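Side-chain contacts in bifunctional pinoresinol-lariciresinol reductase 1 (Thuja plicata, PDB 1QYD), which reduces pinoresinol to lariciresinol and lariciresinol to secoisolariciresinol in lignan biosynthesis, taking the 4R-hydride from NADPH: residues A[47-52]-A[57-62]; A[77-82]-A[206-211]; A[197-202]-A[301-306]; A[234-237]-A[243-246]; A[273-276]-A[280-283]. All coordinates share one frame; numbering follows the deposited sequence.

Contact 1: residues A[47-52]-A[57-62]; sequences QMLLYF and AKLIEA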
# COMPACT_ATOMS: atom_id res chain seq x y z
N GLN A 47 9.51 -15.76 -22.58
CA GLN A 47 10.36 -15.79 -23.78
C GLN A 47 11.56 -14.90 -23.70
O GLN A 47 12.50 -15.06 -24.47
CB GLN A 47 9.54 -15.40 -25.03
CG GLN A 47 8.60 -16.48 -25.59
CD GLN A 47 7.51 -16.03 -26.56
OE1 GLN A 47 7.07 -16.79 -27.43
NE2 GLN A 47 7.00 -14.80 -26.42
N MET A 48 11.48 -13.98 -22.74
CA MET A 48 12.53 -13.04 -22.42
C MET A 48 13.43 -13.81 -21.50
O MET A 48 14.64 -13.78 -21.70
CB MET A 48 11.97 -11.85 -21.69
CG MET A 48 12.94 -10.69 -21.47
SD MET A 48 13.92 -10.22 -22.92
CE MET A 48 13.08 -8.77 -23.54
N LEU A 49 12.92 -14.49 -20.49
CA LEU A 49 13.75 -15.38 -19.68
C LEU A 49 14.49 -16.39 -20.56
O LEU A 49 15.71 -16.50 -20.49
CB LEU A 49 12.88 -16.09 -18.71
CG LEU A 49 12.32 -15.23 -17.63
CD1 LEU A 49 11.15 -15.92 -17.00
CD2 LEU A 49 13.38 -14.91 -16.64
N LEU A 50 13.76 -17.07 -21.46
CA LEU A 50 14.41 -17.92 -22.45
C LEU A 50 15.47 -17.23 -23.30
O LEU A 50 16.53 -17.77 -23.63
CB LEU A 50 13.34 -18.51 -23.34
CG LEU A 50 12.76 -19.89 -23.06
CD1 LEU A 50 12.67 -20.26 -21.57
CD2 LEU A 50 11.44 -19.87 -23.76
N TYR A 51 15.13 -15.97 -23.64
CA TYR A 51 16.06 -15.10 -24.35
C TYR A 51 17.25 -14.83 -23.46
O TYR A 51 18.37 -14.99 -23.93
CB TYR A 51 15.44 -13.73 -24.75
CG TYR A 51 16.50 -12.93 -25.48
CD1 TYR A 51 17.18 -13.50 -26.57
CD2 TYR A 51 16.90 -11.70 -24.95
CE1 TYR A 51 18.29 -12.86 -27.14
CE2 TYR A 51 18.01 -11.04 -25.52
CZ TYR A 51 18.70 -11.63 -26.59
OH TYR A 51 19.84 -11.01 -27.09
N PHE A 52 17.05 -14.43 -22.21
CA PHE A 52 18.11 -14.23 -21.25
C PHE A 52 18.94 -15.51 -21.16
O PHE A 52 20.15 -15.46 -21.30
CB PHE A 52 17.53 -13.90 -19.90
CG PHE A 52 16.94 -12.51 -19.74
CD1 PHE A 52 15.90 -12.33 -18.85
CD2 PHE A 52 17.49 -11.41 -20.40
CE1 PHE A 52 15.40 -11.06 -18.60
CE2 PHE A 52 17.00 -10.12 -20.16
CZ PHE A 52 15.95 -9.95 -19.25
N ALA A 57 22.48 -16.90 -19.31
CA ALA A 57 21.98 -16.77 -17.96
C ALA A 57 21.45 -18.09 -17.46
O ALA A 57 20.99 -18.98 -18.20
CB ALA A 57 20.83 -15.79 -17.86
N LYS A 58 21.54 -18.16 -16.13
CA LYS A 58 21.04 -19.28 -15.36
C LYS A 58 19.72 -18.83 -14.74
O LYS A 58 19.69 -17.72 -14.21
CB LYS A 58 22.14 -19.61 -14.36
CG LYS A 58 23.33 -20.21 -15.11
CD LYS A 58 24.57 -20.40 -14.25
CE LYS A 58 25.67 -20.96 -15.15
NZ LYS A 58 26.99 -20.86 -14.54
N LEU A 59 18.62 -19.59 -14.84
CA LEU A 59 17.31 -19.23 -14.27
C LEU A 59 16.92 -19.98 -12.99
O LEU A 59 16.92 -21.22 -12.93
CB LEU A 59 16.16 -19.46 -15.27
CG LEU A 59 16.14 -18.85 -16.70
CD1 LEU A 59 14.89 -19.37 -17.37
CD2 LEU A 59 16.09 -17.35 -16.71
N ILE A 60 16.53 -19.22 -11.96
CA ILE A 60 16.20 -19.73 -10.64
C ILE A 60 14.72 -19.58 -10.44
O ILE A 60 14.23 -18.50 -10.17
CB ILE A 60 17.03 -18.93 -9.54
CG1 ILE A 60 18.50 -19.35 -9.59
CG2 ILE A 60 16.62 -19.26 -8.11
CD1 ILE A 60 19.35 -18.71 -10.68
N GLU A 61 14.00 -20.69 -10.53
CA GLU A 61 12.55 -20.79 -10.33
C GLU A 61 11.90 -20.17 -9.10
O GLU A 61 10.70 -19.90 -9.10
CB GLU A 61 12.12 -22.23 -10.30
CG GLU A 61 12.19 -23.01 -11.63
CD GLU A 61 11.95 -24.52 -11.54
OE1 GLU A 61 12.20 -25.19 -12.54
OE2 GLU A 61 11.51 -25.03 -10.50
N ALA A 62 12.70 -19.98 -8.07
CA ALA A 62 12.34 -19.44 -6.77
C ALA A 62 11.28 -18.36 -6.60
O ALA A 62 11.04 -17.58 -7.51
CB ALA A 62 13.61 -18.91 -6.11

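Contact 2: residues A[77-82]-A[206-211]; sequences VDVVIS and KSIDDP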
# COMPACT_ATOMS: atom_id res chain seq x y z
N VAL A 77 25.90 -16.71 -5.14
CA VAL A 77 26.35 -15.46 -5.73
C VAL A 77 26.98 -14.41 -4.78
O VAL A 77 26.81 -14.40 -3.57
CB VAL A 77 25.15 -14.88 -6.49
CG1 VAL A 77 24.67 -15.82 -7.59
CG2 VAL A 77 24.02 -14.63 -5.52
N ASP A 78 27.72 -13.48 -5.38
CA ASP A 78 28.42 -12.38 -4.74
C ASP A 78 27.57 -11.12 -4.61
O ASP A 78 27.35 -10.61 -3.51
CB ASP A 78 29.65 -12.01 -5.54
CG ASP A 78 30.45 -13.19 -6.07
OD1 ASP A 78 30.25 -14.33 -5.64
OD2 ASP A 78 31.30 -12.96 -6.93
N VAL A 79 27.10 -10.61 -5.75
CA VAL A 79 26.24 -9.45 -5.75
C VAL A 79 24.79 -9.89 -5.95
O VAL A 79 24.56 -10.97 -6.49
CB VAL A 79 26.73 -8.51 -6.86
CG1 VAL A 79 26.04 -7.17 -6.67
CG2 VAL A 79 28.27 -8.34 -6.82
N VAL A 80 23.81 -9.17 -5.41
CA VAL A 80 22.38 -9.33 -5.68
C VAL A 80 21.82 -7.93 -6.03
O VAL A 80 21.99 -6.92 -5.33
CB VAL A 80 21.58 -9.90 -4.46
CG1 VAL A 80 22.13 -9.31 -3.18
CG2 VAL A 80 20.09 -9.54 -4.54
N ILE A 81 21.17 -7.85 -7.19
CA ILE A 81 20.59 -6.62 -7.67
C ILE A 81 19.09 -6.79 -7.70
O ILE A 81 18.60 -7.73 -8.31
CB ILE A 81 21.14 -6.29 -9.07
CG1 ILE A 81 22.63 -6.06 -9.00
CG2 ILE A 81 20.56 -4.98 -9.59
CD1 ILE A 81 23.21 -5.95 -10.41
N SER A 82 18.34 -5.96 -6.99
CA SER A 82 16.90 -6.00 -7.11
C SER A 82 16.32 -4.91 -8.01
O SER A 82 16.49 -3.72 -7.74
CB SER A 82 16.31 -5.88 -5.74
OG SER A 82 14.93 -5.51 -5.78
N LYS A 206 28.94 -1.73 -13.43
CA LYS A 206 30.26 -1.18 -13.13
C LYS A 206 30.41 -0.67 -11.68
O LYS A 206 31.54 -0.52 -11.20
CB LYS A 206 30.55 -0.04 -14.11
CG LYS A 206 30.62 -0.54 -15.55
CD LYS A 206 31.53 0.35 -16.37
CE LYS A 206 31.79 -0.40 -17.64
NZ LYS A 206 33.09 -0.08 -18.17
N SER A 207 29.33 -0.36 -10.93
CA SER A 207 29.42 -0.01 -9.54
C SER A 207 29.73 -1.23 -8.67
O SER A 207 30.55 -1.18 -7.77
CB SER A 207 28.12 0.59 -9.05
OG SER A 207 26.98 -0.23 -9.24
N ILE A 208 29.03 -2.31 -9.05
CA ILE A 208 28.90 -3.63 -8.46
C ILE A 208 29.99 -4.13 -7.55
O ILE A 208 29.73 -4.51 -6.41
CB ILE A 208 28.64 -4.57 -9.68
CG1 ILE A 208 27.14 -4.69 -9.76
CG2 ILE A 208 29.21 -5.96 -9.58
CD1 ILE A 208 26.67 -5.79 -10.75
N ASP A 209 31.21 -4.12 -8.08
CA ASP A 209 32.38 -4.58 -7.36
C ASP A 209 33.30 -3.45 -6.90
O ASP A 209 34.34 -3.73 -6.31
CB ASP A 209 33.19 -5.53 -8.25
CG ASP A 209 32.43 -6.65 -8.94
OD1 ASP A 209 31.65 -7.34 -8.30
OD2 ASP A 209 32.62 -6.83 -10.13
N ASP A 210 32.97 -2.16 -7.11
CA ASP A 210 33.87 -1.06 -6.80
C ASP A 210 33.96 -0.69 -5.32
O ASP A 210 32.94 -0.51 -4.66
CB ASP A 210 33.43 0.15 -7.61
CG ASP A 210 34.65 0.83 -8.19
OD1 ASP A 210 35.02 1.88 -7.69
OD2 ASP A 210 35.24 0.29 -9.14
N PRO A 211 35.17 -0.58 -4.74
CA PRO A 211 35.40 -0.15 -3.37
C PRO A 211 34.84 1.20 -3.01
O PRO A 211 34.39 1.44 -1.88
CB PRO A 211 36.90 -0.22 -3.19
CG PRO A 211 37.42 -0.17 -4.60
CD PRO A 211 36.42 -1.04 -5.33

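Contact 3: residues A[197-202]-A[301-306]; sequences EDDVGT and KYVTMD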
# COMPACT_ATOMS: atom_id res chain seq x y z
N GLU A 197 18.16 3.99 -20.91
CA GLU A 197 17.99 2.81 -20.09
C GLU A 197 19.17 1.84 -20.12
O GLU A 197 19.46 1.15 -19.14
CB GLU A 197 16.73 2.12 -20.52
CG GLU A 197 15.51 3.01 -20.32
CD GLU A 197 15.03 3.77 -21.54
OE1 GLU A 197 15.78 4.09 -22.46
OE2 GLU A 197 13.83 4.04 -21.57
N ASP A 198 19.89 1.81 -21.24
CA ASP A 198 21.10 1.04 -21.31
C ASP A 198 22.22 1.76 -20.58
O ASP A 198 23.07 1.07 -20.04
CB ASP A 198 21.57 0.83 -22.74
CG ASP A 198 20.70 0.03 -23.70
OD1 ASP A 198 21.25 -0.23 -24.78
OD2 ASP A 198 19.54 -0.31 -23.43
N ASP A 199 22.34 3.09 -20.51
CA ASP A 199 23.44 3.67 -19.76
C ASP A 199 23.28 3.39 -18.28
O ASP A 199 24.30 3.21 -17.63
CB ASP A 199 23.51 5.17 -19.95
CG ASP A 199 23.89 5.64 -21.34
OD1 ASP A 199 23.47 6.75 -21.66
OD2 ASP A 199 24.59 4.92 -22.08
N VAL A 200 22.04 3.32 -17.76
CA VAL A 200 21.71 2.95 -16.36
C VAL A 200 22.10 1.50 -15.97
O VAL A 200 22.56 1.22 -14.87
CB VAL A 200 20.20 3.16 -16.13
CG1 VAL A 200 19.78 2.76 -14.72
CG2 VAL A 200 19.87 4.61 -16.39
N GLY A 201 21.94 0.53 -16.87
CA GLY A 201 22.31 -0.83 -16.65
C GLY A 201 23.80 -0.91 -16.66
O GLY A 201 24.36 -1.45 -15.72
N THR A 202 24.47 -0.34 -17.67
CA THR A 202 25.93 -0.36 -17.80
C THR A 202 26.61 0.23 -16.58
O THR A 202 27.58 -0.34 -16.08
CB THR A 202 26.38 0.43 -19.03
OG1 THR A 202 25.81 -0.15 -20.21
CG2 THR A 202 27.90 0.40 -19.15
N LYS A 301 30.37 5.15 -22.23
CA LYS A 301 29.65 5.81 -23.32
C LYS A 301 28.20 6.30 -23.06
O LYS A 301 27.24 5.50 -23.16
CB LYS A 301 29.68 4.81 -24.52
CG LYS A 301 29.18 3.32 -24.36
CD LYS A 301 30.30 2.26 -24.27
CE LYS A 301 30.91 2.11 -22.89
NZ LYS A 301 32.22 1.47 -22.90
N TYR A 302 27.97 7.58 -22.70
CA TYR A 302 26.59 7.97 -22.49
C TYR A 302 26.01 8.67 -23.70
O TYR A 302 26.64 9.45 -24.42
CB TYR A 302 26.38 8.87 -21.24
CG TYR A 302 27.05 10.23 -21.22
CD1 TYR A 302 28.34 10.33 -20.70
CD2 TYR A 302 26.39 11.34 -21.76
CE1 TYR A 302 28.98 11.57 -20.72
CE2 TYR A 302 27.04 12.59 -21.79
CZ TYR A 302 28.34 12.69 -21.27
OH TYR A 302 29.02 13.90 -21.31
N VAL A 303 24.78 8.24 -23.88
CA VAL A 303 23.91 8.75 -24.91
C VAL A 303 23.27 10.05 -24.43
O VAL A 303 22.79 10.20 -23.31
CB VAL A 303 22.89 7.65 -25.21
CG1 VAL A 303 21.68 8.11 -25.96
CG2 VAL A 303 23.61 6.66 -26.09
N THR A 304 23.38 10.99 -25.36
CA THR A 304 22.83 12.33 -25.19
C THR A 304 21.37 12.31 -25.66
O THR A 304 20.95 11.37 -26.35
CB THR A 304 23.71 13.32 -26.01
OG1 THR A 304 23.58 13.09 -27.41
CG2 THR A 304 25.17 13.10 -25.64
N MET A 305 20.55 13.30 -25.26
CA MET A 305 19.16 13.33 -25.68
C MET A 305 18.94 13.70 -27.15
O MET A 305 17.86 13.64 -27.71
CB MET A 305 18.43 14.29 -24.77
CG MET A 305 18.64 13.90 -23.34
SD MET A 305 18.32 12.14 -23.19
CE MET A 305 16.58 12.33 -23.20
N ASP A 306 20.02 14.09 -27.82
CA ASP A 306 20.11 14.39 -29.22
C ASP A 306 20.21 13.03 -29.86
O ASP A 306 19.37 12.67 -30.67
CB ASP A 306 21.38 15.22 -29.46
CG ASP A 306 21.33 16.63 -28.85
OD1 ASP A 306 21.39 16.78 -27.62
OD2 ASP A 306 21.20 17.59 -29.61

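Contact 4: residues A[234-237]-A[243-246]; sequences QIWE and NLDK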
# COMPACT_ATOMS: atom_id res chain seq x y z
N GLN A 234 13.45 21.42 -27.14
CA GLN A 234 14.27 22.06 -28.15
C GLN A 234 15.17 21.19 -29.00
O GLN A 234 15.48 21.60 -30.13
CB GLN A 234 15.14 23.10 -27.52
CG GLN A 234 14.38 24.40 -27.36
CD GLN A 234 15.21 25.45 -26.66
OE1 GLN A 234 14.70 26.21 -25.83
NE2 GLN A 234 16.52 25.52 -26.94
N ILE A 235 15.57 20.02 -28.48
CA ILE A 235 16.30 19.03 -29.26
C ILE A 235 15.31 18.37 -30.21
O ILE A 235 15.69 17.97 -31.31
CB ILE A 235 16.94 17.99 -28.30
CG1 ILE A 235 18.01 18.68 -27.44
CG2 ILE A 235 17.53 16.83 -29.09
CD1 ILE A 235 18.45 17.96 -26.14
N TRP A 236 14.02 18.24 -29.82
CA TRP A 236 13.02 17.67 -30.71
C TRP A 236 12.78 18.64 -31.84
O TRP A 236 12.83 18.27 -33.01
CB TRP A 236 11.63 17.42 -30.05
CG TRP A 236 10.76 16.49 -30.95
CD1 TRP A 236 11.32 15.39 -31.56
CD2 TRP A 236 9.44 16.61 -31.27
NE1 TRP A 236 10.37 14.82 -32.25
CE2 TRP A 236 9.25 15.51 -32.11
CE3 TRP A 236 8.37 17.46 -31.02
CZ2 TRP A 236 8.01 15.23 -32.70
CZ3 TRP A 236 7.13 17.18 -31.61
CH2 TRP A 236 6.94 16.08 -32.45
N GLU A 237 12.58 19.91 -31.47
CA GLU A 237 12.36 20.97 -32.42
C GLU A 237 13.50 20.96 -33.40
O GLU A 237 13.23 20.72 -34.58
CB GLU A 237 12.30 22.31 -31.70
CG GLU A 237 10.87 22.53 -31.28
CD GLU A 237 10.57 23.65 -30.30
OE1 GLU A 237 9.45 23.63 -29.82
OE2 GLU A 237 11.41 24.52 -30.01
N ASN A 243 8.65 23.73 -34.99
CA ASN A 243 8.43 24.47 -33.76
C ASN A 243 6.98 24.30 -33.28
O ASN A 243 5.99 24.65 -33.93
CB ASN A 243 8.74 25.95 -34.00
CG ASN A 243 8.86 26.80 -32.74
OD1 ASN A 243 9.92 27.37 -32.50
ND2 ASN A 243 7.82 26.96 -31.90
N LEU A 244 6.92 23.72 -32.08
CA LEU A 244 5.69 23.48 -31.37
C LEU A 244 5.12 24.73 -30.70
O LEU A 244 5.74 25.78 -30.51
CB LEU A 244 5.98 22.39 -30.37
CG LEU A 244 5.96 20.90 -30.70
CD1 LEU A 244 6.33 20.56 -32.12
CD2 LEU A 244 6.95 20.27 -29.74
N ASP A 245 3.84 24.56 -30.37
CA ASP A 245 3.02 25.58 -29.77
C ASP A 245 2.75 25.27 -28.31
O ASP A 245 1.89 24.52 -27.85
CB ASP A 245 1.74 25.67 -30.60
CG ASP A 245 1.95 26.27 -31.99
OD1 ASP A 245 2.40 25.57 -32.90
OD2 ASP A 245 1.65 27.44 -32.16
N LYS A 246 3.64 25.99 -27.64
CA LYS A 246 3.83 26.04 -26.20
C LYS A 246 2.71 26.68 -25.40
O LYS A 246 2.12 27.67 -25.82
CB LYS A 246 5.14 26.77 -25.96
CG LYS A 246 6.25 26.01 -26.66
CD LYS A 246 7.56 26.69 -26.45
CE LYS A 246 8.24 26.85 -27.80
NZ LYS A 246 8.32 25.58 -28.49

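Contact 5: residues A[273-276]-A[280-283]; sequences YQIF and DLYN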
# COMPACT_ATOMS: atom_id res chain seq x y z
N TYR A 273 5.87 16.71 -10.69
CA TYR A 273 5.82 18.01 -10.07
C TYR A 273 6.99 18.18 -9.10
O TYR A 273 7.33 19.30 -8.75
CB TYR A 273 4.43 18.14 -9.42
CG TYR A 273 3.29 18.38 -10.46
CD1 TYR A 273 2.52 19.55 -10.39
CD2 TYR A 273 3.03 17.49 -11.51
CE1 TYR A 273 1.53 19.84 -11.34
CE2 TYR A 273 2.04 17.76 -12.47
CZ TYR A 273 1.30 18.94 -12.39
OH TYR A 273 0.34 19.25 -13.35
N GLN A 274 7.70 17.12 -8.68
CA GLN A 274 8.90 17.25 -7.87
C GLN A 274 10.08 17.40 -8.83
O GLN A 274 11.02 18.11 -8.50
CB GLN A 274 9.16 16.02 -7.03
CG GLN A 274 7.96 15.38 -6.34
CD GLN A 274 7.33 16.06 -5.13
OE1 GLN A 274 7.92 16.85 -4.39
NE2 GLN A 274 6.08 15.70 -4.88
N ILE A 275 10.07 16.71 -9.98
CA ILE A 275 11.03 16.84 -11.10
C ILE A 275 11.08 18.28 -11.73
O ILE A 275 12.13 18.94 -11.78
CB ILE A 275 10.67 15.80 -12.22
CG1 ILE A 275 10.80 14.40 -11.75
CG2 ILE A 275 11.66 15.89 -13.37
CD1 ILE A 275 10.29 13.41 -12.83
N PHE A 276 9.94 18.78 -12.25
CA PHE A 276 9.89 20.06 -12.96
C PHE A 276 9.11 21.16 -12.22
O PHE A 276 8.16 21.71 -12.78
CB PHE A 276 9.26 19.86 -14.39
CG PHE A 276 9.73 18.69 -15.27
CD1 PHE A 276 10.94 18.76 -15.94
CD2 PHE A 276 8.93 17.54 -15.39
CE1 PHE A 276 11.35 17.69 -16.74
CE2 PHE A 276 9.34 16.46 -16.18
CZ PHE A 276 10.56 16.54 -16.86
N ASP A 280 13.86 18.39 -7.60
CA ASP A 280 14.62 17.33 -6.94
C ASP A 280 15.54 16.42 -7.77
O ASP A 280 15.89 15.33 -7.32
CB ASP A 280 13.65 16.44 -6.16
CG ASP A 280 12.88 17.16 -5.08
OD1 ASP A 280 11.70 16.85 -4.89
OD2 ASP A 280 13.48 18.02 -4.43
N LEU A 281 16.00 16.81 -8.96
CA LEU A 281 16.94 15.96 -9.67
C LEU A 281 18.38 16.45 -9.60
O LEU A 281 19.34 15.68 -9.51
CB LEU A 281 16.46 15.83 -11.12
CG LEU A 281 15.58 14.58 -11.35
CD1 LEU A 281 14.20 14.81 -10.84
CD2 LEU A 281 15.40 14.30 -12.80
N TYR A 282 18.50 17.78 -9.62
CA TYR A 282 19.76 18.49 -9.60
C TYR A 282 19.81 19.58 -8.54
O TYR A 282 20.88 20.15 -8.35
CB TYR A 282 20.02 19.14 -10.95
CG TYR A 282 21.52 19.18 -11.22
CD1 TYR A 282 22.13 18.04 -11.72
CD2 TYR A 282 22.31 20.29 -10.91
CE1 TYR A 282 23.51 17.99 -11.89
CE2 TYR A 282 23.70 20.25 -11.08
CZ TYR A 282 24.30 19.09 -11.57
OH TYR A 282 25.67 19.00 -11.70
N ASN A 283 18.75 19.91 -7.78
CA ASN A 283 18.78 20.96 -6.77
C ASN A 283 19.57 20.64 -5.49
O ASN A 283 19.22 21.11 -4.40
CB ASN A 283 17.33 21.33 -6.39
CG ASN A 283 16.52 20.38 -5.48
OD1 ASN A 283 16.84 19.20 -5.30
ND2 ASN A 283 15.44 20.84 -4.86

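Contact 1: residues A[47-52]-A[57-62]
L49 and L59 make the tight part of this contact, which closes a beta-alpha-beta unit of the Rossmann fold: helix 43-53 follows strand 31-34 and leads back into the sheet through strand 58-60. The two leucines cross obliquely, with CD2 of L49 and CD2 of L59 3.6 Å apart. L59 is aimed at the helix and spreads both its methyls against its partner, since L49 CB lies 4.0 Å from L59 CD2 and 4.1 Å from L59 CD1. Each CG stands opposite the residue's own carbonyl carbon (chi1 -70° in L49, -54° in L59), an arrangement that directs both isobutyl ends into the layer between helix and sheet. Leucine suits both places because a branched apolar tip can fill this layer without needing a polar partner. On its inner side L49 also touches V33 and F35, and T13 of the probable NADP(+) site.

The solvent side is looser. L50 and Y51 on the helix and K58 and E61 beyond it are exposed, and K58 points away from the helix while its backbone pairs with T31 and V33. At the helix's end and in the loop that follows, F52 and A57 are buried against helix 17-26, F52 on K18 and V21, A57 on I25. M48 CG lies over one face of the F52 ring, offset toward its rim. The small side chain of A57 lets the returning chain come close to the helix: its CB is 3.5 Å from F52 O, and A57 N gives that same oxygen a weak hydrogen bond of 3.4 Å.

Contact 2: residues A[77-82]-A[206-211]
V79 turns CG1 opposite its backbone N (chi1 -168°), which leaves CG2 beside that N, and the resulting fork faces I208; I81 instead sets CG1 opposite its carbonyl carbon and carries on extended (chi2 172°), so that CD1 is pushed out to the same isoleucine. Both belong to strand 79-82 of the parallel Rossmann sheet, and as alternate residues they share the face met by the turn just after helix 197-207. V80 between them serves the other face, packing on L99 and I103 of helix 96-105. Beta-branched residues suit a buried strand, and here their methyls do all the touching.

The nearest approaches use different ends of I208. Its CG2 is 3.8 Å from V79 CG2, while its CD1 is 3.5 Å from I81 CD1, the two side chains of that second pair crossing at about a right angle. I208 CG1, which carries CD1, is 4.1 Å from V79 CG1, and the residue also rests on V7 of the neighbouring strand. Were it an alanine, V79 and I81 would probably both lose their apolar partner and a gap would open between strand and turn.

I208 lies within a type I turn from S207 to D210, closed by D210 N on S207 O at 2.7 Å. D209, the next residue in that turn, has its strongest polar partners elsewhere: OD2 is hydrogen-bonded to S5 OG and salt-bridged to K3. Its other oxygen, OD1, makes a plain van der Waals contact with V79 CG2 at 3.8 Å.

Contact 3: residues A[197-202]-A[301-306]
The carboxylate of D199 is the flat group at the heart of this contact, and the backbone from K301 to V303 passes across it. Y302 CA lies over one face, 3.5 Å from D199 OD1, and K301 O stands out on the same side. V303 N comes in near the plane, donating to D199 OD1 over 3.0 Å on the syn side and only 17° out of the carboxylate plane. V303 CB is displaced to the opposite side, 3.7 Å from D199 OD1. The other oxygen is less comfortable: D199 OD2 stands 2.9 Å from K301 O, and since both are acceptors this is no hydrogen bond. Such closeness would tend to raise the carboxylate's affinity for a proton.

Aspartate suits the place because it is short and its side chain leaves the helix toward the incoming chain; with CG opposite its own carbonyl carbon (chi1 -68°), the buried acid reaches a backbone N-H directly. The tyrosine ring goes elsewhere. Y302 brings its CB to 3.6 Å from D199 OD1, but a chi1 of 63° swings the ring away, and it touches M224. Along the helix, T202 OG1 returns to D198 O at 3.0 Å, and T202 N reaches the same oxygen from the opposite face of its plane.

The contact thus ties the start of helix 197-207 to the extended chain leading into helix 305-309, whose N-cap is T304. The two helices are joined directly by E197 OE1, bonded to Y308 OH, while V200 touches I16 and V195 of strand 191-195, and M305 packs on I235 of helix 229-241.

Contact 4: residues A[234-237]-A[243-246]
E237 and K246 approach from opposite directions and join in a salt bridge, E237 OE1 lying 2.6 Å from K246 NZ. The glutamate is extended beyond CG, whereas the lysine bends at its third and fourth torsions (chi3 -130°, chi4 -53°), folding its ammonium group back toward the helix. That bend also brings K246 NZ to 3.3 Å from L244 O, which it meets from above the carbonyl plane and away from the lone pairs. E237 OE1 further accepts a weak bond from L244 N at 3.4 Å, so a single oxygen draws on both the lysine and the chain just before it. N243 ND2 adds a weak, bent bond to L244 O. With an alanine in place of E237, K246 would probably lose its charge partner and the turn would be held less firmly to the helix.

Inward from the charges, packing takes over. L244 drives its methyls against the edge of the W236 indole: CD2 lies in the ring plane, 3.4 Å from W236 CE3, and CD1 is 3.5 Å from W236 CZ3. A broad aromatic and a branched leucine suit this buried side, just as charged residues suit the outer one.

The contact closes the turn from helix 229-241 into the weakly bonded strand 245-246, parallel to strand 181-182; L244 and K246 touch V182. W236 is also touched by L168, P177 and V313, and I235 packs on helix 305-309.

Contact 5: residues A[273-276]-A[280-283]
Q274 O, at the end of the short helix 272-275, accepts a hydrogen bond of 3.0 Å from D280 N, the donor tilted 29° from the carbonyl plane, and so the chain that left the helix at F276 is tied back to it. The side chains of Q274 and D280 then run alongside each other, their amide and carboxylate planes only 6° apart. It is the aliphatic base of the glutamine that touches: Q274 CB is 3.4 Å from D280 OD1.

The apolar half is built from I275 and L281, which meet at a slant. L281 faces the helix and fits one methyl between the two branches of the isoleucine, its CD1 standing 3.5 Å from I275 CG1 and 3.7 Å from I275 CG2. That CG2 has a second contact as well. It sits opposite the backbone N of I275, a position that places it 3.5 Å above the F276 ring and over its centre, a CH-pi arrangement. A beta-branched residue suits this spot because its two arms serve two partners at once, while M159 of strand 159-160 touches I275, F276 and L281 alike.

The side chain of I275 is also about 4 Å from that of H271, which probably binds substrate, so the packing probably lies behind that part of the pocket. D280 is buried, receives weak bonds to OD1 from H126 and to OD2 from N283 ND2 at 3.5 Å, and has E125 close by; the like charge would probably make one of the two acids easier to protonate.

Overall arrangement
Contacts 1 and 2 belong to the nucleotide-binding Rossmann part and reach the same parallel sheet, their centres 20 Å apart. Helix 197-207 passes from contact 3 to contact 2, so its start is tied to the chain near the C-terminus and its end to the sheet; those centres are 19 Å apart. Contact 4 is nested in the loop that contact 3 closes and touches it where D306 OD1 meets I235 CD1 at 3.5 Å. Contact 5, also nested there, lies beside H271, with its I275 side chain about 11 Å from that of K138, the probable proton acceptor. Contact 1, next to the probable NADP(+) site, is 36 Å from contact 5 between centres, across the chain's middle.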